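4-hydroxy-3-methylbut-2-enyl diphosphate reductase, apicoplast (Plasmodium falciparum, PDB 4N7B) catalyses the last step of the apicoplast MEP pathway, reducing HMBPP to isopentenyl and dimethylallyl diphosphate with an iron-sulfur cluster and electrons from ferredoxin. Local coordinates at residues A[322-327]-A[405-410]; A[336-341]-A[391-396]; A[348-353]-A[357-362]. All coordinates share one frame; numbering follows the deposited sequence.

Contact 1: A[322-327]-A[405-410]; sequences HVYVQM and ETIPSG. With NA (sodium ion), chain F.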
ATOM      1  N   HIS A 322     -13.222  -4.329  -1.342  1.00 31.12           N
ATOM      2  CA  HIS A 322     -14.400  -4.110  -0.494  1.00 33.56           C
ATOM      3  C   HIS A 322     -15.666  -4.478  -1.238  1.00 38.48           C
ATOM      4  O   HIS A 322     -16.585  -5.091  -0.687  1.00 38.92           O
ATOM      5  CB  HIS A 322     -14.482  -2.642  -0.069  1.00 34.62           C
ATOM      6  CG  HIS A 322     -13.530  -2.276   1.031  1.00 37.43           C
ATOM      7  ND1 HIS A 322     -13.924  -1.595   2.161  1.00 39.62           N
ATOM      8  CD2 HIS A 322     -12.200  -2.494   1.169  1.00 35.13           C
ATOM      9  CE1 HIS A 322     -12.880  -1.411   2.950  1.00 41.58           C
ATOM     10  NE2 HIS A 322     -11.822  -1.950   2.372  1.00 37.77           N
ATOM     11  N   VAL A 323     -15.696  -4.104  -2.508  1.00 34.84           N
ATOM     12  CA  VAL A 323     -16.885  -4.230  -3.326  1.00 33.16           C
ATOM     13  C   VAL A 323     -17.170  -5.693  -3.683  1.00 32.21           C
ATOM     14  O   VAL A 323     -18.298  -6.164  -3.549  1.00 35.25           O
ATOM     15  CB  VAL A 323     -16.720  -3.363  -4.600  1.00 38.48           C
ATOM     16  CG1 VAL A 323     -17.513  -3.929  -5.735  1.00 41.54           C
ATOM     17  CG2 VAL A 323     -17.116  -1.931  -4.292  1.00 36.96           C
ATOM     18  N   TYR A 324     -16.153  -6.418  -4.129  1.00 28.08           N
ATOM     19  CA  TYR A 324     -16.333  -7.839  -4.410  1.00 31.23           C
ATOM     20  C   TYR A 324     -16.809  -8.597  -3.166  1.00 35.50           C
ATOM     21  O   TYR A 324     -17.627  -9.502  -3.261  1.00 30.19           O
ATOM     22  CB  TYR A 324     -15.037  -8.466  -4.931  1.00 31.59           C
ATOM     23  CG  TYR A 324     -14.924  -8.372  -6.434  1.00 35.15           C
ATOM     24  CD1 TYR A 324     -15.523  -9.320  -7.264  1.00 36.18           C
ATOM     25  CD2 TYR A 324     -14.273  -7.304  -7.022  1.00 32.60           C
ATOM     26  CE1 TYR A 324     -15.434  -9.214  -8.650  1.00 34.35           C
ATOM     27  CE2 TYR A 324     -14.177  -7.188  -8.390  1.00 34.45           C
ATOM     28  CZ  TYR A 324     -14.746  -8.140  -9.201  1.00 37.33           C
ATOM     29  OH  TYR A 324     -14.631  -7.984 -10.567  1.00 43.83           O
ATOM     30  N   VAL A 325     -16.297  -8.215  -2.001  1.00 30.13           N
ATOM     31  CA  VAL A 325     -16.645  -8.893  -0.769  1.00 34.09           C
ATOM     32  C   VAL A 325     -18.143  -8.745  -0.472  1.00 35.36           C
ATOM     33  O   VAL A 325     -18.832  -9.727  -0.169  1.00 38.04           O
ATOM     34  CB  VAL A 325     -15.817  -8.345   0.405  1.00 37.42           C
ATOM     35  CG1 VAL A 325     -16.467  -8.717   1.724  1.00 41.19           C
ATOM     36  CG2 VAL A 325     -14.378  -8.877   0.334  1.00 34.13           C
ATOM     37  N   GLN A 326     -18.642  -7.520  -0.550  1.00 33.43           N
ATOM     38  CA  GLN A 326     -20.059  -7.264  -0.326  1.00 36.74           C
ATOM     39  C   GLN A 326     -20.901  -8.001  -1.354  1.00 37.81           C
ATOM     40  O   GLN A 326     -21.942  -8.576  -1.029  1.00 38.56           O
ATOM     41  CB  GLN A 326     -20.352  -5.770  -0.429  1.00 37.33           C
ATOM     42  CG  GLN A 326     -19.968  -4.968   0.809  1.00 46.98           C
ATOM     43  CD  GLN A 326     -20.074  -3.456   0.577  1.00 50.68           C
ATOM     44  OE1 GLN A 326     -19.122  -2.826   0.117  1.00 46.54           O
ATOM     45  NE2 GLN A 326     -21.237  -2.877   0.884  1.00 52.65           N
ATOM     46  N   MET A 327     -20.452  -7.977  -2.606  1.00 38.19           N
ATOM     47  CA  MET A 327     -21.235  -8.549  -3.702  1.00 40.92           C
ATOM     48  C   MET A 327     -21.361 -10.063  -3.579  1.00 35.28           C
ATOM     49  O   MET A 327     -22.425 -10.642  -3.832  1.00 36.83           O
ATOM     50  CB  MET A 327     -20.586  -8.217  -5.037  1.00 40.31           C
ATOM     51  CG  MET A 327     -21.259  -8.878  -6.233  1.00 37.10           C
ATOM     52  SD  MET A 327     -20.424  -8.427  -7.768  1.00 50.92           S
ATOM     53  CE  MET A 327     -18.722  -8.791  -7.448  1.00 53.22           C
ATOM     54  N   GLU A 405     -13.484 -19.511  -5.748  1.00 35.80           N
ATOM     55  CA  GLU A 405     -13.482 -18.503  -6.796  1.00 40.35           C
ATOM     56  C   GLU A 405     -12.797 -17.232  -6.307  1.00 39.57           C
ATOM     57  O   GLU A 405     -12.583 -17.058  -5.113  1.00 31.74           O
ATOM     58  CB  GLU A 405     -14.926 -18.207  -7.215  1.00 36.04           C
ATOM     59  CG  GLU A 405     -15.634 -19.415  -7.824  1.00 37.98           C
ATOM     60  CD  GLU A 405     -17.155 -19.241  -7.966  1.00 47.19           C
ATOM     61  OE1 GLU A 405     -17.630 -18.103  -8.145  1.00 42.32           O
ATOM     62  OE2 GLU A 405     -17.881 -20.257  -7.898  1.00 55.33           O
ATOM     63  N   THR A 406     -12.459 -16.335  -7.224  1.00 37.71           N
ATOM     64  CA  THR A 406     -11.868 -15.073  -6.825  1.00 36.64           C
ATOM     65  C   THR A 406     -12.076 -14.013  -7.903  1.00 34.53           C
ATOM     66  O   THR A 406     -12.669 -14.278  -8.953  1.00 35.10           O
ATOM     67  CB  THR A 406     -10.348 -15.236  -6.565  1.00 38.12           C
ATOM     68  OG1 THR A 406      -9.787 -13.997  -6.088  1.00 38.51           O
ATOM     69  CG2 THR A 406      -9.627 -15.673  -7.849  1.00 31.39           C
ATOM     70  N   ILE A 407     -11.580 -12.813  -7.635  1.00 34.61           N
ATOM     71  CA  ILE A 407     -11.533 -11.760  -8.635  1.00 33.39           C
ATOM     72  C   ILE A 407     -10.615 -12.167  -9.797  1.00 39.01           C
ATOM     73  O   ILE A 407      -9.434 -12.483  -9.584  1.00 40.88           O
ATOM     74  CB  ILE A 407     -10.980 -10.474  -8.020  1.00 33.42           C
ATOM     75  CG1 ILE A 407     -11.814 -10.045  -6.815  1.00 29.40           C
ATOM     76  CG2 ILE A 407     -10.906  -9.375  -9.067  1.00 39.79           C
ATOM     77  CD1 ILE A 407     -11.131  -8.946  -6.003  1.00 30.84           C
ATOM     78  N   PRO A 408     -11.140 -12.150 -11.035  1.00 42.26           N
ATOM     79  CA  PRO A 408     -10.357 -12.574 -12.206  1.00 46.36           C
ATOM     80  C   PRO A 408      -9.048 -11.808 -12.356  1.00 45.78           C
ATOM     81  O   PRO A 408      -8.005 -12.422 -12.597  1.00 50.40           O
ATOM     82  CB  PRO A 408     -11.296 -12.284 -13.380  1.00 50.11           C
ATOM     83  CG  PRO A 408     -12.671 -12.407 -12.779  1.00 49.40           C
ATOM     84  CD  PRO A 408     -12.539 -11.859 -11.385  1.00 46.83           C
ATOM     85  N   SER A 409      -9.094 -10.490 -12.195  1.00 44.65           N
ATOM     86  CA  SER A 409      -7.875  -9.691 -12.282  1.00 49.52           C
ATOM     87  C   SER A 409      -7.007  -9.812 -11.010  1.00 51.87           C
ATOM     88  O   SER A 409      -5.875  -9.326 -10.981  1.00 53.36           O
ATOM     89  CB  SER A 409      -8.219  -8.228 -12.579  1.00 48.20           C
ATOM     90  OG  SER A 409      -9.249  -7.759 -11.733  1.00 55.24           O
ATOM     91  N   GLY A 410      -7.518 -10.474  -9.970  1.00 35.80           N
ATOM     92  CA  GLY A 410      -6.776 -10.571  -8.718  1.00 31.01           C
ATOM     93  C   GLY A 410      -6.950  -9.350  -7.819  1.00 29.40           C
ATOM     94  O   GLY A 410      -7.539  -8.345  -8.235  1.00 32.34           O
TER
HETATM   95 NA    NA F 405     -12.653  -6.075 -11.711  1.00 53.21          NA
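A CH-pi contact between Ile407 and Tyr324 seats helix 316-329 against the turn that follows 405-406, an edge strand of a four-stranded parallel sheet, a worked example of a ring and a branched aliphatic side chain meeting by CH-pi and apolar contact. Ile407 CG1 sits over one face of the phenol, 3.7 Å from the centroid of the Tyr324 ring and 15° off its normal, displaced from the middle toward the rim near Tyr324 CG. The two methyls, Ile407 CD1 and CG2, follow the same face in different directions. Ile407 CD1 comes within 3.7 Å of Tyr324 CD2, near the root of the ring, while Ile407 CG2 lies 4.0 Å from Tyr324 CZ, nearer the hydroxyl. The first torsion of Ile407 (-57°) sets CG1 opposite the carbonyl carbon and CG2 opposite the backbone N, and the extended second torsion carries CD1 on. At the far edge of the ring, in its plane, a sodium ion stands 3.0 Å from Tyr324 OH, a long distance for a sodium ligand. Pro408 touches only the margin, its CD 4.5 Å from Tyr324 OH. Beyond Ile407 the chain folds into a type I turn, closed by Gly410 N bonding to Ile407 O at 2.8 Å, and Lys320, one helical turn before Tyr324, reaches Ser409 OG and Gly410 O. Phe378 of strand 377-381 packs against both Tyr324 and Ile407, and Val380 touches Ile407 as well; around the helix from Tyr324, His322 and Val325 lie against Thr349 of helix 344-350.

Contact 2: A[336-341]-A[391-396]; sequences ILIGYK and ALIVQK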
ATOM      1  N   ILE A 336     -12.884 -15.804   2.019  1.00 36.04           N
ATOM      2  CA  ILE A 336     -11.572 -15.978   2.631  1.00 35.93           C
ATOM      3  C   ILE A 336     -10.707 -14.787   2.273  1.00 36.12           C
ATOM      4  O   ILE A 336     -10.500 -14.501   1.109  1.00 32.87           O
ATOM      5  CB  ILE A 336     -10.865 -17.258   2.174  1.00 33.83           C
ATOM      6  CG1 ILE A 336     -11.354 -18.470   2.965  1.00 48.25           C
ATOM      7  CG2 ILE A 336      -9.397 -17.176   2.493  1.00 33.33           C
ATOM      8  CD1 ILE A 336     -12.750 -18.858   2.704  1.00 41.15           C
ATOM      9  N   LEU A 337     -10.204 -14.098   3.287  1.00 34.44           N
ATOM     10  CA  LEU A 337      -9.423 -12.891   3.094  1.00 30.98           C
ATOM     11  C   LEU A 337      -7.976 -13.170   3.464  1.00 32.37           C
ATOM     12  O   LEU A 337      -7.664 -13.300   4.638  1.00 33.09           O
ATOM     13  CB  LEU A 337      -9.968 -11.779   3.985  1.00 34.83           C
ATOM     14  CG  LEU A 337      -9.161 -10.476   4.060  1.00 35.30           C
ATOM     15  CD1 LEU A 337      -8.754 -10.005   2.689  1.00 40.55           C
ATOM     16  CD2 LEU A 337      -9.990  -9.416   4.754  1.00 35.75           C
ATOM     17  N   ILE A 338      -7.103 -13.288   2.467  1.00 29.09           N
ATOM     18  CA  ILE A 338      -5.681 -13.526   2.729  1.00 25.47           C
ATOM     19  C   ILE A 338      -4.973 -12.200   3.005  1.00 29.39           C
ATOM     20  O   ILE A 338      -4.926 -11.326   2.154  1.00 30.67           O
ATOM     21  CB  ILE A 338      -5.007 -14.174   1.514  1.00 29.15           C
ATOM     22  CG1 ILE A 338      -5.806 -15.396   1.057  1.00 34.32           C
ATOM     23  CG2 ILE A 338      -3.589 -14.561   1.856  1.00 31.93           C
ATOM     24  CD1 ILE A 338      -5.218 -16.106  -0.143  1.00 33.80           C
ATOM     25  N   GLY A 339      -4.444 -12.027   4.199  1.00 29.46           N
ATOM     26  CA  GLY A 339      -3.770 -10.786   4.520  1.00 26.56           C
ATOM     27  C   GLY A 339      -3.429 -10.814   5.982  1.00 32.45           C
ATOM     28  O   GLY A 339      -3.725 -11.808   6.647  1.00 29.05           O
ATOM     29  N   TYR A 340      -2.824  -9.748   6.493  1.00 32.73           N
ATOM     30  CA  TYR A 340      -2.379  -9.719   7.887  1.00 35.77           C
ATOM     31  C   TYR A 340      -3.428  -9.089   8.801  1.00 40.98           C
ATOM     32  O   TYR A 340      -3.849  -7.955   8.582  1.00 34.95           O
ATOM     33  CB  TYR A 340      -1.055  -8.972   7.977  1.00 34.15           C
ATOM     34  CG  TYR A 340       0.031  -9.673   7.199  1.00 34.49           C
ATOM     35  CD1 TYR A 340       0.625 -10.826   7.700  1.00 42.52           C
ATOM     36  CD2 TYR A 340       0.427  -9.222   5.944  1.00 41.41           C
ATOM     37  CE1 TYR A 340       1.612 -11.494   6.997  1.00 45.08           C
ATOM     38  CE2 TYR A 340       1.422  -9.885   5.226  1.00 43.84           C
ATOM     39  CZ  TYR A 340       2.014 -11.022   5.764  1.00 45.94           C
ATOM     40  OH  TYR A 340       3.003 -11.693   5.074  1.00 47.59           O
ATOM     41  N   LYS A 341      -3.841  -9.852   9.816  1.00 40.99           N
ATOM     42  CA  LYS A 341      -4.980  -9.516  10.682  1.00 44.69           C
ATOM     43  C   LYS A 341      -4.996  -8.094  11.248  1.00 41.22           C
ATOM     44  O   LYS A 341      -6.059  -7.502  11.437  1.00 51.40           O
ATOM     45  CB  LYS A 341      -5.027 -10.487  11.870  1.00 49.64           C
ATOM     46  CG  LYS A 341      -5.453 -11.898  11.518  1.00 55.06           C
ATOM     47  CD  LYS A 341      -5.643 -12.751  12.797  1.00 54.83           C
ATOM     48  CE  LYS A 341      -5.767 -14.258  12.476  1.00 55.55           C
ATOM     49  NZ  LYS A 341      -6.891 -14.622  11.531  1.00 50.50           N
ATOM     50  N   ALA A 391       0.912 -16.502  -3.629  1.00 27.63           N
ATOM     51  CA  ALA A 391       0.760 -17.677  -4.482  1.00 31.72           C
ATOM     52  C   ALA A 391       0.839 -18.966  -3.663  1.00 35.61           C
ATOM     53  O   ALA A 391       0.137 -19.950  -3.946  1.00 30.57           O
ATOM     54  CB  ALA A 391       1.821 -17.679  -5.576  1.00 28.23           C
ATOM     55  N   LEU A 392       1.700 -18.961  -2.649  1.00 37.46           N
ATOM     56  CA  LEU A 392       1.880 -20.127  -1.761  1.00 39.58           C
ATOM     57  C   LEU A 392       0.578 -20.455  -1.056  1.00 40.55           C
ATOM     58  O   LEU A 392       0.076 -21.580  -1.100  1.00 37.78           O
ATOM     59  CB  LEU A 392       2.908 -19.771  -0.695  1.00 43.59           C
ATOM     60  CG  LEU A 392       4.134 -20.627  -0.458  1.00 51.31           C
ATOM     61  CD1 LEU A 392       3.726 -21.715   0.520  1.00 62.63           C
ATOM     62  CD2 LEU A 392       4.685 -21.205  -1.766  1.00 51.81           C
ATOM     63  N   ILE A 393       0.026 -19.445  -0.398  1.00 31.10           N
ATOM     64  CA  ILE A 393      -1.208 -19.613   0.353  1.00 34.04           C
ATOM     65  C   ILE A 393      -2.358 -19.994  -0.577  1.00 37.65           C
ATOM     66  O   ILE A 393      -3.124 -20.899  -0.274  1.00 31.53           O
ATOM     67  CB  ILE A 393      -1.525 -18.338   1.143  1.00 34.42           C
ATOM     68  CG1 ILE A 393      -0.407 -18.084   2.159  1.00 34.37           C
ATOM     69  CG2 ILE A 393      -2.853 -18.458   1.885  1.00 40.45           C
ATOM     70  CD1 ILE A 393      -0.487 -16.715   2.821  1.00 39.88           C
ATOM     71  N   VAL A 394      -2.442 -19.342  -1.731  1.00 31.70           N
ATOM     72  CA  VAL A 394      -3.520 -19.604  -2.679  1.00 31.42           C
ATOM     73  C   VAL A 394      -3.483 -21.048  -3.159  1.00 37.53           C
ATOM     74  O   VAL A 394      -4.517 -21.710  -3.277  1.00 34.37           O
ATOM     75  CB  VAL A 394      -3.436 -18.645  -3.889  1.00 32.91           C
ATOM     76  CG1 VAL A 394      -4.267 -19.150  -5.061  1.00 30.75           C
ATOM     77  CG2 VAL A 394      -3.872 -17.271  -3.470  1.00 29.22           C
ATOM     78  N   GLN A 395      -2.284 -21.536  -3.437  1.00 38.47           N
ATOM     79  CA  GLN A 395      -2.107 -22.901  -3.893  1.00 41.49           C
ATOM     80  C   GLN A 395      -2.643 -23.893  -2.864  1.00 44.58           C
ATOM     81  O   GLN A 395      -3.273 -24.894  -3.218  1.00 42.16           O
ATOM     82  CB  GLN A 395      -0.628 -23.172  -4.113  1.00 51.51           C
ATOM     83  CG  GLN A 395      -0.305 -24.586  -4.523  1.00 60.93           C
ATOM     84  CD  GLN A 395       1.172 -24.744  -4.821  1.00 73.48           C
ATOM     85  OE1 GLN A 395       1.971 -25.094  -3.940  1.00 77.86           O
ATOM     86  NE2 GLN A 395       1.553 -24.460  -6.066  1.00 72.25           N
ATOM     87  N   LYS A 396      -2.376 -23.616  -1.594  1.00 39.13           N
ATOM     88  CA  LYS A 396      -2.835 -24.478  -0.508  1.00 43.58           C
ATOM     89  C   LYS A 396      -4.349 -24.360  -0.379  1.00 42.68           C
ATOM     90  O   LYS A 396      -5.041 -25.354  -0.236  1.00 43.26           O
ATOM     91  CB  LYS A 396      -2.156 -24.088   0.803  1.00 37.78           C
ATOM     92  CG  LYS A 396      -2.244 -25.159   1.863  1.00 52.90           C
ATOM     93  CD  LYS A 396      -1.477 -24.775   3.099  1.00 55.81           C
ATOM     94  CE  LYS A 396      -1.740 -25.774   4.213  1.00 62.78           C
ATOM     95  NZ  LYS A 396      -1.512 -27.177   3.768  1.00 61.65           N
TER
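Ile338, on strand 334-338, meets Ile393 and Val394 of helix 387-400 in a wholly aliphatic contact, and its two methyls show how one side chain can engage two successive residues of a helix, CD1 meeting both. The tight part is methyl against methyl. Ile338 CG2 lies 3.9 Å from Ile393 CD1, and Ile393 CG2 also approaches the strand residue, coming 3.9 Å from Ile338 CD1. The two isoleucines run past each other in opposite senses, and both methyls of each take part. Ile338 CD1 is anti to CA about the CB-CG1 bond (chi2 180°), which carries it forward to Val394 CG2 at 3.8 Å; here the side chains cross at about a right angle. The other side of the helix is loose by comparison: Ala391, Leu392 and Gln395 face solvent and have no share in the contact. Between the two zones lies Lys396, whose aliphatic stem rests on Val363 and Val366 while its NZ makes a long, weak ion pair with Asp367. Ile393 and Ile338 also share Val360 of strand 357-360 as a neighbour, and Val394 reaches Tyr379 of strand 377-381. Helix 387-400 thus covers one face of the sheet, across the inner strand 334-338 and its two partners, whereas Leu337 lies on the other face and touches Thr349 of helix 344-350.

Contact 3: A[348-353]-A[357-362]; sequences GTYNEA and THIVEN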
ATOM      1  N   GLY A 348     -10.470  -3.124   7.487  1.00 37.40           N
ATOM      2  CA  GLY A 348     -11.514  -2.405   6.775  1.00 35.93           C
ATOM      3  C   GLY A 348     -12.279  -3.294   5.807  1.00 38.08           C
ATOM      4  O   GLY A 348     -13.500  -3.243   5.740  1.00 38.07           O
ATOM      5  N   THR A 349     -11.558  -4.113   5.053  1.00 42.47           N
ATOM      6  CA  THR A 349     -12.179  -5.041   4.112  1.00 40.16           C
ATOM      7  C   THR A 349     -12.998  -6.112   4.840  1.00 37.72           C
ATOM      8  O   THR A 349     -14.117  -6.444   4.450  1.00 34.63           O
ATOM      9  CB  THR A 349     -11.109  -5.757   3.275  1.00 36.58           C
ATOM     10  OG1 THR A 349     -10.455  -4.805   2.427  1.00 35.32           O
ATOM     11  CG2 THR A 349     -11.747  -6.853   2.426  1.00 33.29           C
ATOM     12  N   TYR A 350     -12.417  -6.660   5.902  1.00 36.93           N
ATOM     13  CA  TYR A 350     -13.083  -7.663   6.718  1.00 35.99           C
ATOM     14  C   TYR A 350     -14.457  -7.159   7.142  1.00 38.27           C
ATOM     15  O   TYR A 350     -15.449  -7.872   7.053  1.00 36.29           O
ATOM     16  CB  TYR A 350     -12.231  -7.988   7.954  1.00 41.09           C
ATOM     17  CG  TYR A 350     -12.872  -8.985   8.919  1.00 36.11           C
ATOM     18  CD1 TYR A 350     -12.755 -10.357   8.729  1.00 40.71           C
ATOM     19  CD2 TYR A 350     -13.614  -8.547  10.005  1.00 39.83           C
ATOM     20  CE1 TYR A 350     -13.360 -11.264   9.600  1.00 41.22           C
ATOM     21  CE2 TYR A 350     -14.215  -9.450  10.885  1.00 47.54           C
ATOM     22  CZ  TYR A 350     -14.080 -10.802  10.677  1.00 43.79           C
ATOM     23  OH  TYR A 350     -14.672 -11.685  11.553  1.00 48.23           O
ATOM     24  N   ASN A 351     -14.529  -5.913   7.592  1.00 43.44           N
ATOM     25  CA  ASN A 351     -15.759  -5.430   8.199  1.00 47.76           C
ATOM     26  C   ASN A 351     -16.870  -5.130   7.204  1.00 47.53           C
ATOM     27  O   ASN A 351     -17.941  -4.682   7.593  1.00 46.16           O
ATOM     28  CB  ASN A 351     -15.466  -4.225   9.087  1.00 46.52           C
ATOM     29  CG  ASN A 351     -14.994  -4.640  10.467  1.00 49.00           C
ATOM     30  OD1 ASN A 351     -15.476  -5.624  11.019  1.00 51.11           O
ATOM     31  ND2 ASN A 351     -14.045  -3.908  11.019  1.00 51.17           N
ATOM     32  N   GLU A 352     -16.630  -5.398   5.926  1.00 46.48           N
ATOM     33  CA  GLU A 352     -17.691  -5.264   4.933  1.00 43.51           C
ATOM     34  C   GLU A 352     -18.618  -6.477   4.992  1.00 43.19           C
ATOM     35  O   GLU A 352     -19.783  -6.383   4.630  1.00 45.78           O
ATOM     36  CB  GLU A 352     -17.111  -5.105   3.531  1.00 46.38           C
ATOM     37  CG  GLU A 352     -16.319  -3.815   3.310  1.00 46.08           C
ATOM     38  CD  GLU A 352     -17.203  -2.582   3.116  1.00 49.61           C
ATOM     39  OE1 GLU A 352     -18.442  -2.720   3.109  1.00 49.33           O
ATOM     40  OE2 GLU A 352     -16.654  -1.468   2.963  1.00 51.35           O
ATOM     41  N   ALA A 353     -18.101  -7.614   5.452  1.00 39.46           N
ATOM     42  CA  ALA A 353     -18.922  -8.811   5.632  1.00 40.78           C
ATOM     43  C   ALA A 353     -18.360  -9.664   6.774  1.00 41.55           C
ATOM     44  O   ALA A 353     -17.995 -10.819   6.574  1.00 41.53           O
ATOM     45  CB  ALA A 353     -18.977  -9.617   4.339  1.00 40.96           C
ATOM     46  N   THR A 357     -16.802 -13.701   6.767  1.00 44.15           N
ATOM     47  CA  THR A 357     -15.430 -13.610   6.287  1.00 40.72           C
ATOM     48  C   THR A 357     -14.458 -14.308   7.248  1.00 46.64           C
ATOM     49  O   THR A 357     -14.675 -14.350   8.466  1.00 46.73           O
ATOM     50  CB  THR A 357     -14.982 -12.147   6.061  1.00 39.27           C
ATOM     51  OG1 THR A 357     -15.808 -11.534   5.062  1.00 43.51           O
ATOM     52  CG2 THR A 357     -13.532 -12.098   5.596  1.00 37.79           C
ATOM     53  N   HIS A 358     -13.398 -14.873   6.681  1.00 40.53           N
ATOM     54  CA  HIS A 358     -12.381 -15.577   7.454  1.00 43.01           C
ATOM     55  C   HIS A 358     -11.007 -15.152   7.006  1.00 41.37           C
ATOM     56  O   HIS A 358     -10.633 -15.350   5.857  1.00 38.95           O
ATOM     57  CB  HIS A 358     -12.542 -17.075   7.251  1.00 47.38           C
ATOM     58  CG  HIS A 358     -13.954 -17.540   7.406  1.00 52.52           C
ATOM     59  ND1 HIS A 358     -14.380 -18.270   8.494  1.00 57.63           N
ATOM     60  CD2 HIS A 358     -15.043 -17.350   6.623  1.00 54.40           C
ATOM     61  CE1 HIS A 358     -15.673 -18.522   8.367  1.00 59.51           C
ATOM     62  NE2 HIS A 358     -16.099 -17.975   7.242  1.00 62.15           N
ATOM     63  N   ILE A 359     -10.241 -14.556   7.904  1.00 41.40           N
ATOM     64  CA  ILE A 359      -8.931 -14.078   7.523  1.00 42.33           C
ATOM     65  C   ILE A 359      -7.892 -15.178   7.607  1.00 40.64           C
ATOM     66  O   ILE A 359      -7.806 -15.865   8.615  1.00 40.36           O
ATOM     67  CB  ILE A 359      -8.485 -12.936   8.436  1.00 45.21           C
ATOM     68  CG1 ILE A 359      -9.462 -11.770   8.309  1.00 46.92           C
ATOM     69  CG2 ILE A 359      -7.065 -12.493   8.064  1.00 39.79           C
ATOM     70  CD1 ILE A 359      -9.183 -10.631   9.257  1.00 40.28           C
ATOM     71  N   VAL A 360      -7.080 -15.337   6.567  1.00 40.33           N
ATOM     72  CA  VAL A 360      -5.918 -16.206   6.697  1.00 41.94           C
ATOM     73  C   VAL A 360      -4.629 -15.419   6.493  1.00 41.31           C
ATOM     74  O   VAL A 360      -4.472 -14.714   5.499  1.00 36.72           O
ATOM     75  CB  VAL A 360      -5.994 -17.458   5.769  1.00 38.73           C
ATOM     76  CG1 VAL A 360      -7.437 -17.902   5.604  1.00 42.86           C
ATOM     77  CG2 VAL A 360      -5.366 -17.204   4.450  1.00 49.34           C
ATOM     78  N   GLU A 361      -3.716 -15.503   7.460  1.00 40.84           N
ATOM     79  CA  GLU A 361      -2.414 -14.867   7.283  1.00 45.18           C
ATOM     80  C   GLU A 361      -1.310 -15.870   6.996  1.00 45.05           C
ATOM     81  O   GLU A 361      -0.184 -15.484   6.676  1.00 50.50           O
ATOM     82  CB  GLU A 361      -2.031 -13.976   8.470  1.00 47.04           C
ATOM     83  CG  GLU A 361      -2.702 -14.274   9.757  1.00 44.52           C
ATOM     84  CD  GLU A 361      -2.207 -13.376  10.888  1.00 46.02           C
ATOM     85  OE1 GLU A 361      -1.817 -12.219  10.612  1.00 39.03           O
ATOM     86  OE2 GLU A 361      -2.203 -13.831  12.058  1.00 51.95           O
ATOM     87  N   ASN A 362      -1.630 -17.154   7.087  1.00 39.38           N
ATOM     88  CA  ASN A 362      -0.627 -18.195   6.891  1.00 40.07           C
ATOM     89  C   ASN A 362      -1.271 -19.520   6.547  1.00 44.29           C
ATOM     90  O   ASN A 362      -2.501 -19.626   6.532  1.00 40.88           O
ATOM     91  CB  ASN A 362       0.226 -18.363   8.148  1.00 41.04           C
ATOM     92  CG  ASN A 362      -0.613 -18.686   9.387  1.00 53.34           C
ATOM     93  OD1 ASN A 362      -1.480 -19.571   9.359  1.00 58.42           O
ATOM     94  ND2 ASN A 362      -0.372 -17.957  10.474  1.00 48.17           N
TER
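Thr357 and Ala353 are joined by a hydrogen bond from Thr357 OG1 to Ala353 O, 2.8 Å long. The hydroxyl approaches from above the carbonyl plane, 50° out of it, with a C=O to donor angle of 125°, so the bond does not follow a lone-pair direction. With Thr357 OG1 placed opposite its own carbonyl carbon, the methyl of the same residue is turned to the tyrosine on the helix: Thr357 CG2 lies 3.7 Å from Tyr350 CD1. With CG anti to the backbone N (chi1 177°), the Tyr350 ring reaches the strand and meets two residues of it. Tyr350 CE1 approaches Thr357 O at 3.5 Å, and Tyr350 CD1 is 3.6 Å from Ile359 CG1, the isoleucine crossing the tyrosine at about a right angle. Both partners come to the ring at a slant. Thr357 and Ile359, two residues apart, thus present the same side of strand 357-360 to the helix end. The helix and strand belong to the beta-alpha-beta unit of strand 334-338, helix 344-350 and strand 357-360, and the contact lies at the tight return from helix to second strand. A type I turn shapes that return: Ala353 N bonds to Tyr350 O at 3.1 Å, and the turn ends at Ala353, whose O receives the threonine hydroxyl. Further out, Glu352 OE2 is bonded to His322 ND1 of helix 316-329, and Val325 packs on Ala353. Along its one neighbouring strand in the sheet, 334-338, the strand is held by backbone bonds of His358 with Ile335 and Leu337, while His358 NE2 is hydrogen-bonded to Asp334 OD2. At the far end, Asn362 is the N-cap of helix 363-368, its OD1 accepting from Asp365 N.

In the fold
From the N terminus, the chain runs through helix 316-329, strand 334-338, helix 344-350 and strand 357-360, and contact 3 closes the first and shortest loop, bringing helix end and strand together across three residues. The chain then passes through helix 363-368 and strand 377-381 into helix 387-400, where contact 2 closes a wider loop around contact 3. Strand 405-406 and the turn after it return to the starting helix, so contact 1 closes the outermost loop. The three are nested. All reach the same four-stranded parallel sheet: contacts 1 and 3 lie on one face, linked through His322 and Glu352, and contact 2 on the other, joined to contact 3 by hydrogen bonds between strands 334-338 and 357-360.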